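Local coordinates for protein prophenoloxidase b (Marsupenaeus japonicus, PDB 3WKY) that probably oxidises monophenols and o-diphenols at a type 3 dicopper centre, and circulates in the hemolymph as an inactive precursor, at residues 184-189 with 231-236; 507-512 with 588-593. One frame throughout, in Å; residues are numbered along the deposited sequence. Where two conformers were deposited one is given.

Contact 1 of 2, residues 184-189 with 231-236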
loop_
_atom_site.group_PDB
_atom_site.type_symbol
_atom_site.label_atom_id
_atom_site.label_comp_id
_atom_site.label_asym_id
_atom_site.label_seq_id
_atom_site.Cartn_x
_atom_site.Cartn_y
_atom_site.Cartn_z
ATOM N N HIS A 184 25.676 0.395 13.924
ATOM C CA HIS A 184 27.115 0.152 13.894
ATOM C C HIS A 184 27.810 0.633 15.173
ATOM O O HIS A 184 28.912 0.167 15.474
ATOM C CB HIS A 184 27.764 0.770 12.649
ATOM C CG HIS A 184 29.181 0.341 12.439
ATOM N ND1 HIS A 184 30.254 1.150 12.746
ATOM C CD2 HIS A 184 29.704 -0.822 11.979
ATOM C CE1 HIS A 184 31.378 0.509 12.470
ATOM N NE2 HIS A 184 31.073 -0.689 12.006
ATOM N N ARG A 185 27.169 1.536 15.923
ATOM C CA ARG A 185 27.738 2.049 17.178
ATOM C C ARG A 185 27.973 0.934 18.197
ATOM O O ARG A 185 28.804 1.078 19.099
ATOM C CB ARG A 185 26.870 3.162 17.819
ATOM C CG ARG A 185 26.819 4.510 17.044
ATOM C CD ARG A 185 26.820 5.756 17.985
ATOM N NE ARG A 185 25.642 5.900 18.863
ATOM C CZ ARG A 185 24.447 6.353 18.477
ATOM N NH1 ARG A 185 24.205 6.693 17.202
ATOM N NH2 ARG A 185 23.470 6.453 19.365
ATOM N N VAL A 186 27.244 -0.172 18.062
ATOM C CA VAL A 186 27.375 -1.271 19.021
ATOM C C VAL A 186 27.975 -2.523 18.354
ATOM O O VAL A 186 27.983 -3.619 18.918
ATOM C CB VAL A 186 26.040 -1.479 19.847
ATOM C CG1 VAL A 186 24.867 -1.825 18.965
ATOM C CG2 VAL A 186 26.192 -2.474 21.006
ATOM N N SER A 187 28.535 -2.340 17.162
ATOM C CA SER A 187 29.152 -3.456 16.456
ATOM C C SER A 187 30.372 -4.017 17.201
ATOM O O SER A 187 30.643 -5.211 17.117
ATOM C CB SER A 187 29.511 -3.090 15.008
ATOM O OG SER A 187 30.612 -2.206 14.947
ATOM N N TYR A 188 31.097 -3.176 17.943
ATOM C CA TYR A 188 32.249 -3.688 18.705
ATOM C C TYR A 188 31.831 -4.801 19.673
ATOM O O TYR A 188 32.595 -5.734 19.942
ATOM C CB TYR A 188 32.968 -2.570 19.484
ATOM C CG TYR A 188 32.143 -2.050 20.624
ATOM C CD1 TYR A 188 31.230 -1.031 20.422
ATOM C CD2 TYR A 188 32.260 -2.591 21.907
ATOM C CE1 TYR A 188 30.460 -0.566 21.445
ATOM C CE2 TYR A 188 31.490 -2.121 22.942
ATOM C CZ TYR A 188 30.594 -1.107 22.701
ATOM O OH TYR A 188 29.811 -0.627 23.715
ATOM N N TRP A 189 30.611 -4.698 20.192
ATOM C CA TRP A 189 30.114 -5.631 21.194
ATOM C C TRP A 189 29.533 -6.861 20.504
ATOM O O TRP A 189 29.881 -7.992 20.853
ATOM C CB TRP A 189 29.075 -4.920 22.063
ATOM C CG TRP A 189 28.758 -5.519 23.428
ATOM C CD1 TRP A 189 29.384 -5.237 24.618
ATOM C CD2 TRP A 189 27.695 -6.437 23.744
ATOM N NE1 TRP A 189 28.781 -5.936 25.649
ATOM C CE2 TRP A 189 27.749 -6.685 25.138
ATOM C CE3 TRP A 189 26.703 -7.075 22.982
ATOM C CZ2 TRP A 189 26.853 -7.551 25.785
ATOM C CZ3 TRP A 189 25.820 -7.934 23.618
ATOM C CH2 TRP A 189 25.889 -8.151 25.009
ATOM N N ALA A 231 19.506 -8.715 27.689
ATOM C CA ALA A 231 19.514 -7.660 28.706
ATOM C C ALA A 231 20.818 -6.865 28.658
ATOM O O ALA A 231 20.805 -5.636 28.681
ATOM C CB ALA A 231 19.304 -8.250 30.097
ATOM N N ARG A 232 21.945 -7.567 28.585
ATOM C CA ARG A 232 23.239 -6.888 28.562
ATOM C C ARG A 232 23.441 -6.091 27.280
ATOM O O ARG A 232 24.033 -5.015 27.294
ATOM C CB ARG A 232 24.388 -7.877 28.818
ATOM C CG ARG A 232 24.514 -8.202 30.329
ATOM C CD ARG A 232 25.424 -9.384 30.592
ATOM N NE ARG A 232 25.546 -9.599 32.037
ATOM C CZ ARG A 232 26.491 -9.057 32.796
ATOM N NH1 ARG A 232 27.415 -8.266 32.261
ATOM N NH2 ARG A 232 26.507 -9.309 34.105
ATOM N N TYR A 233 22.917 -6.600 26.175
ATOM C CA TYR A 233 22.960 -5.853 24.934
ATOM C C TYR A 233 22.239 -4.526 25.094
ATOM O O TYR A 233 22.748 -3.480 24.682
ATOM C CB TYR A 233 22.292 -6.668 23.847
ATOM C CG TYR A 233 22.277 -6.045 22.467
ATOM C CD1 TYR A 233 23.463 -5.755 21.789
ATOM C CD2 TYR A 233 21.067 -5.799 21.820
ATOM C CE1 TYR A 233 23.443 -5.225 20.485
ATOM C CE2 TYR A 233 21.034 -5.263 20.524
ATOM C CZ TYR A 233 22.225 -4.985 19.867
ATOM O OH TYR A 233 22.196 -4.474 18.584
ATOM N N ASN A 234 21.048 -4.568 25.691
ATOM C CA ASN A 234 20.312 -3.333 25.920
ATOM C C ASN A 234 21.041 -2.358 26.835
ATOM O O ASN A 234 20.920 -1.151 26.673
ATOM C CB ASN A 234 18.918 -3.607 26.475
ATOM C CG ASN A 234 17.896 -3.858 25.383
ATOM O OD1 ASN A 234 18.053 -3.393 24.238
ATOM N ND2 ASN A 234 16.824 -4.578 25.731
ATOM N N MET A 235 21.788 -2.871 27.816
ATOM C CA MET A 235 22.538 -1.970 28.668
ATOM C C MET A 235 23.638 -1.292 27.876
ATOM O O MET A 235 23.962 -0.125 28.102
ATOM C CB MET A 235 23.112 -2.721 29.875
ATOM C CG MET A 235 22.035 -3.405 30.666
ATOM S SD MET A 235 22.630 -4.131 32.209
ATOM C CE MET A 235 21.291 -5.282 32.437
ATOM N N GLU A 236 24.198 -2.022 26.922
ATOM C CA GLU A 236 25.197 -1.451 26.052
ATOM C C GLU A 236 24.539 -0.389 25.144
ATOM O O GLU A 236 25.112 0.692 24.915
ATOM C CB GLU A 236 25.851 -2.579 25.238
ATOM C CG GLU A 236 27.279 -2.345 24.840
ATOM C CD GLU A 236 28.285 -2.422 25.992
ATOM O OE1 GLU A 236 27.934 -2.746 27.163
ATOM O OE2 GLU A 236 29.460 -2.135 25.700
HETATM O O HOH W 1 29.811 -4.764 28.202
#
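Trp189 and Glu236 both send CG anti to the backbone N (chi1 -160° and -150°), which swings the indole and the glutamate chain into the interface of helices 187-190 and 218-239. A bend at chi2 of Glu236 then lays its CG over the five-membered ring of Trp189, a CH-pi contact 3.8 Å from the ring centroid, and brings OE2 of the carboxylate up to Tyr188 OH. The two carboxylate oxygens have different tasks. Tyr188 OH donates a short hydrogen bond of 2.5 Å to Glu236 OE2, meeting it on the anti side and 23° out of the carboxylate plane. Glu236 OE1 accepts a hydrogen bond from a water 2.9 Å away, and the same water accepts from Trp189 NE1 at 3.0 Å, in the plane of the indole at its edge; the backbone N of Arg582 is a further donor to OE1. A glutamate suits the place because it pairs a methylene for the indole face with two acceptors for these donors. The six-membered ring of Trp189 reaches the helix backbone, where CA of Tyr233 makes an off-centre CH-pi contact, and its CZ3 lies 3.7 Å from Tyr233 CD1, at the edge of the phenol ring. Compact and branched, Val186 at the N-cap position sets both methyls against Tyr233, with CG2 3.9 Å from Tyr233 CE1. Tyr233 OH is hydrogen-bonded to Arg190 NH1, and its ring stacks on Phe394. Helix 218-239 also carries His226 of the Cu2-O2 pocket, so this aromatic packing belongs to the helical copper-binding core of the type 3 copper proteins.

Contact 2 of 2, residues 507-512 with 588-593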
loop_
_atom_site.group_PDB
_atom_site.type_symbol
_atom_site.label_atom_id
_atom_site.label_comp_id
_atom_site.label_asym_id
_atom_site.label_seq_id
_atom_site.Cartn_x
_atom_site.Cartn_y
_atom_site.Cartn_z
ATOM N N LEU A 507 21.972 -6.962 38.222
ATOM C CA LEU A 507 22.243 -5.590 37.810
ATOM C C LEU A 507 21.185 -5.176 36.786
ATOM O O LEU A 507 20.753 -6.010 35.984
ATOM C CB LEU A 507 23.621 -5.509 37.132
ATOM C CG LEU A 507 24.217 -4.132 36.801
ATOM C CD1 LEU A 507 24.806 -3.481 38.057
ATOM C CD2 LEU A 507 25.283 -4.243 35.714
ATOM N N ALA A 508 20.765 -3.910 36.825
ATOM C CA ALA A 508 19.896 -3.339 35.784
ATOM C C ALA A 508 20.057 -1.828 35.770
ATOM O O ALA A 508 20.349 -1.228 36.798
ATOM C CB ALA A 508 18.434 -3.710 36.033
ATOM N N PRO A 509 19.868 -1.194 34.604
ATOM C CA PRO A 509 19.917 0.274 34.625
ATOM C C PRO A 509 18.773 0.841 35.461
ATOM O O PRO A 509 17.703 0.222 35.564
ATOM C CB PRO A 509 19.708 0.660 33.147
ATOM C CG PRO A 509 20.032 -0.584 32.371
ATOM C CD PRO A 509 19.624 -1.732 33.251
ATOM N N LYS A 510 18.988 2.005 36.059
ATOM C CA LYS A 510 17.944 2.637 36.848
ATOM C C LYS A 510 16.933 3.378 35.964
ATOM O O LYS A 510 15.726 3.378 36.247
ATOM C CB LYS A 510 18.568 3.586 37.884
ATOM C CG LYS A 510 17.557 4.221 38.825
ATOM C CD LYS A 510 18.250 4.869 40.027
ATOM C CE LYS A 510 17.231 5.451 41.010
ATOM N NZ LYS A 510 17.904 6.071 42.190
ATOM N N PHE A 511 17.427 3.986 34.888
ATOM C CA PHE A 511 16.595 4.823 34.025
ATOM C C PHE A 511 16.472 4.254 32.618
ATOM O O PHE A 511 17.419 3.648 32.107
ATOM C CB PHE A 511 17.183 6.234 33.946
ATOM C CG PHE A 511 17.367 6.876 35.295
ATOM C CD1 PHE A 511 16.311 7.529 35.915
ATOM C CD2 PHE A 511 18.587 6.798 35.950
ATOM C CE1 PHE A 511 16.480 8.113 37.171
ATOM C CE2 PHE A 511 18.757 7.372 37.200
ATOM C CZ PHE A 511 17.704 8.028 37.808
ATOM N N ASP A 512 15.314 4.459 32.000
ATOM C CA ASP A 512 15.146 4.084 30.587
ATOM C C ASP A 512 15.735 5.132 29.642
ATOM O O ASP A 512 16.400 6.071 30.081
ATOM C CB ASP A 512 13.678 3.789 30.255
ATOM C CG ASP A 512 12.775 5.016 30.366
ATOM O OD1 ASP A 512 13.266 6.166 30.319
ATOM O OD2 ASP A 512 11.549 4.820 30.477
ATOM N N MET A 588 26.879 6.281 34.379
ATOM C CA MET A 588 25.523 5.772 34.220
ATOM C C MET A 588 25.124 4.969 35.451
ATOM O O MET A 588 25.896 4.141 35.947
ATOM C CB MET A 588 25.459 4.918 32.946
ATOM C CG MET A 588 24.162 4.186 32.707
ATOM S SD MET A 588 24.361 3.318 31.123
ATOM C CE MET A 588 22.820 2.406 31.062
ATOM N N ASN A 589 23.913 5.201 35.949
ATOM C CA ASN A 589 23.489 4.608 37.215
ATOM C C ASN A 589 22.773 3.267 37.067
ATOM O O ASN A 589 21.858 3.132 36.259
ATOM C CB ASN A 589 22.603 5.592 37.981
ATOM C CG ASN A 589 23.267 6.942 38.162
ATOM O OD1 ASN A 589 22.720 7.974 37.773
ATOM N ND2 ASN A 589 24.456 6.940 38.742
ATOM N N PHE A 590 23.193 2.283 37.865
ATOM C CA PHE A 590 22.619 0.938 37.840
ATOM C C PHE A 590 22.150 0.489 39.214
ATOM O O PHE A 590 22.795 0.782 40.232
ATOM C CB PHE A 590 23.644 -0.088 37.345
ATOM C CG PHE A 590 23.986 0.032 35.888
ATOM C CD1 PHE A 590 24.860 1.014 35.445
ATOM C CD2 PHE A 590 23.472 -0.877 34.965
ATOM C CE1 PHE A 590 25.193 1.120 34.102
ATOM C CE2 PHE A 590 23.799 -0.782 33.610
ATOM C CZ PHE A 590 24.665 0.225 33.181
ATOM N N HIS A 591 21.035 -0.241 39.239
ATOM C CA HIS A 591 20.631 -0.960 40.438
ATOM C C HIS A 591 21.551 -2.159 40.628
ATOM O O HIS A 591 21.905 -2.832 39.661
ATOM C CB HIS A 591 19.207 -1.496 40.303
ATOM C CG HIS A 591 18.144 -0.442 40.253
ATOM N ND1 HIS A 591 17.946 0.470 41.268
ATOM C CD2 HIS A 591 17.184 -0.193 39.329
ATOM C CE1 HIS A 591 16.928 1.254 40.959
ATOM N NE2 HIS A 591 16.446 0.871 39.788
ATOM N N PHE A 592 21.890 -2.450 41.884
ATOM C CA PHE A 592 22.723 -3.598 42.244
ATOM C C PHE A 592 21.917 -4.308 43.332
ATOM O O PHE A 592 21.994 -3.967 44.518
ATOM C CB PHE A 592 24.070 -3.070 42.758
ATOM C CG PHE A 592 25.155 -4.111 42.937
ATOM C CD1 PHE A 592 25.311 -4.769 44.161
ATOM C CD2 PHE A 592 26.093 -4.342 41.935
ATOM C CE1 PHE A 592 26.342 -5.696 44.351
ATOM C CE2 PHE A 592 27.125 -5.262 42.117
ATOM C CZ PHE A 592 27.249 -5.937 43.333
ATOM N N PHE A 593 21.098 -5.267 42.915
ATOM C CA PHE A 593 20.164 -5.957 43.808
ATOM C C PHE A 593 20.874 -7.118 44.494
ATOM O O PHE A 593 21.568 -7.899 43.834
ATOM C CB PHE A 593 18.977 -6.486 42.981
ATOM C CG PHE A 593 18.064 -7.467 43.719
ATOM C CD1 PHE A 593 18.376 -8.830 43.793
ATOM C CD2 PHE A 593 16.867 -7.036 44.262
ATOM C CE1 PHE A 593 17.532 -9.728 44.436
ATOM C CE2 PHE A 593 16.010 -7.926 44.912
ATOM C CZ PHE A 593 16.342 -9.278 44.993
HETATM O O HOH W 2 14.460 2.112 38.302
HETATM O O HOH W 3 20.321 4.337 34.334
#
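Leu507 and Phe590 form the dense part of this contact: Leu507 CD1 presses to 3.7 Å from Phe590 CB, and the same methyl also touches the ring of Phe592. Pro509 continues the apolar patch, its CG 4.0 Å from Phe590 CE2 and its CB against the terminal methyl of Met588. Leucine, proline, methionine and phenylalanine suit this side, since Leu238 and Met235 of helix 218-239 pack against it. The strands are antiparallel neighbours in the sheet of the Ig-like hemocyanin domain, with strand 655-664 along the other edge of 588-598. Ala508 and His591 are the hydrogen-bonded pair, His591 N reaching Ala508 O at 2.7 Å. Pro509 sits in a non-hydrogen-bonded pair with Phe590, where the missing N-H costs this pairing nothing. Beyond it the chain leaves the strand, yet Lys510 N still donates to Asn589 O at 3.1 Å. Here the packing gives way to a more watery side. One water bridges Phe511 N and Asn589 O; another lies in the ring plane of His591, 2.8 Å from NE2, and donates to Lys510 O. A chi1 of -176° takes the Lys510 chain across the imidazole, CB over one face and 4.2 Å from the His591 ring centroid, while the extended chain carries NZ to a salt bridge with Glu659. Were His591 replaced by alanine, the bridging water would probably lose its ring partner and the lysine methylenes the flat face they lie on. Farther out, the edge of the Phe511 ring comes near Asn589 OD1, 4.0 Å from Phe511 CE2, and Phe511 packs on Ser641 of a second subunit.

How the contacts relate
Both segments of contact 1 precede those of contact 2 in the sequence, and the centres of the two contacts lie about 16 Å apart. Contact 1 belongs to the helical copper-containing region, contact 2 to the sheet of the Ig-like region. Helix 218-239 joins them: Tyr233 packs within the helical region, Glu236 meets Tyr188 and Trp189 while also binding Arg582 of the Ig-like region, and Met235 packs on the sheet, its SD 3.8 Å from Phe590 CE2 and its CG 3.9 Å from Pro509 CG. Arg232 adds polar ties to Thr528 and Glu529, on the strand beside 501-509. The helix that contributes His226 to the copper pocket is thus also part of the wall against which the Ig-like sheet packs.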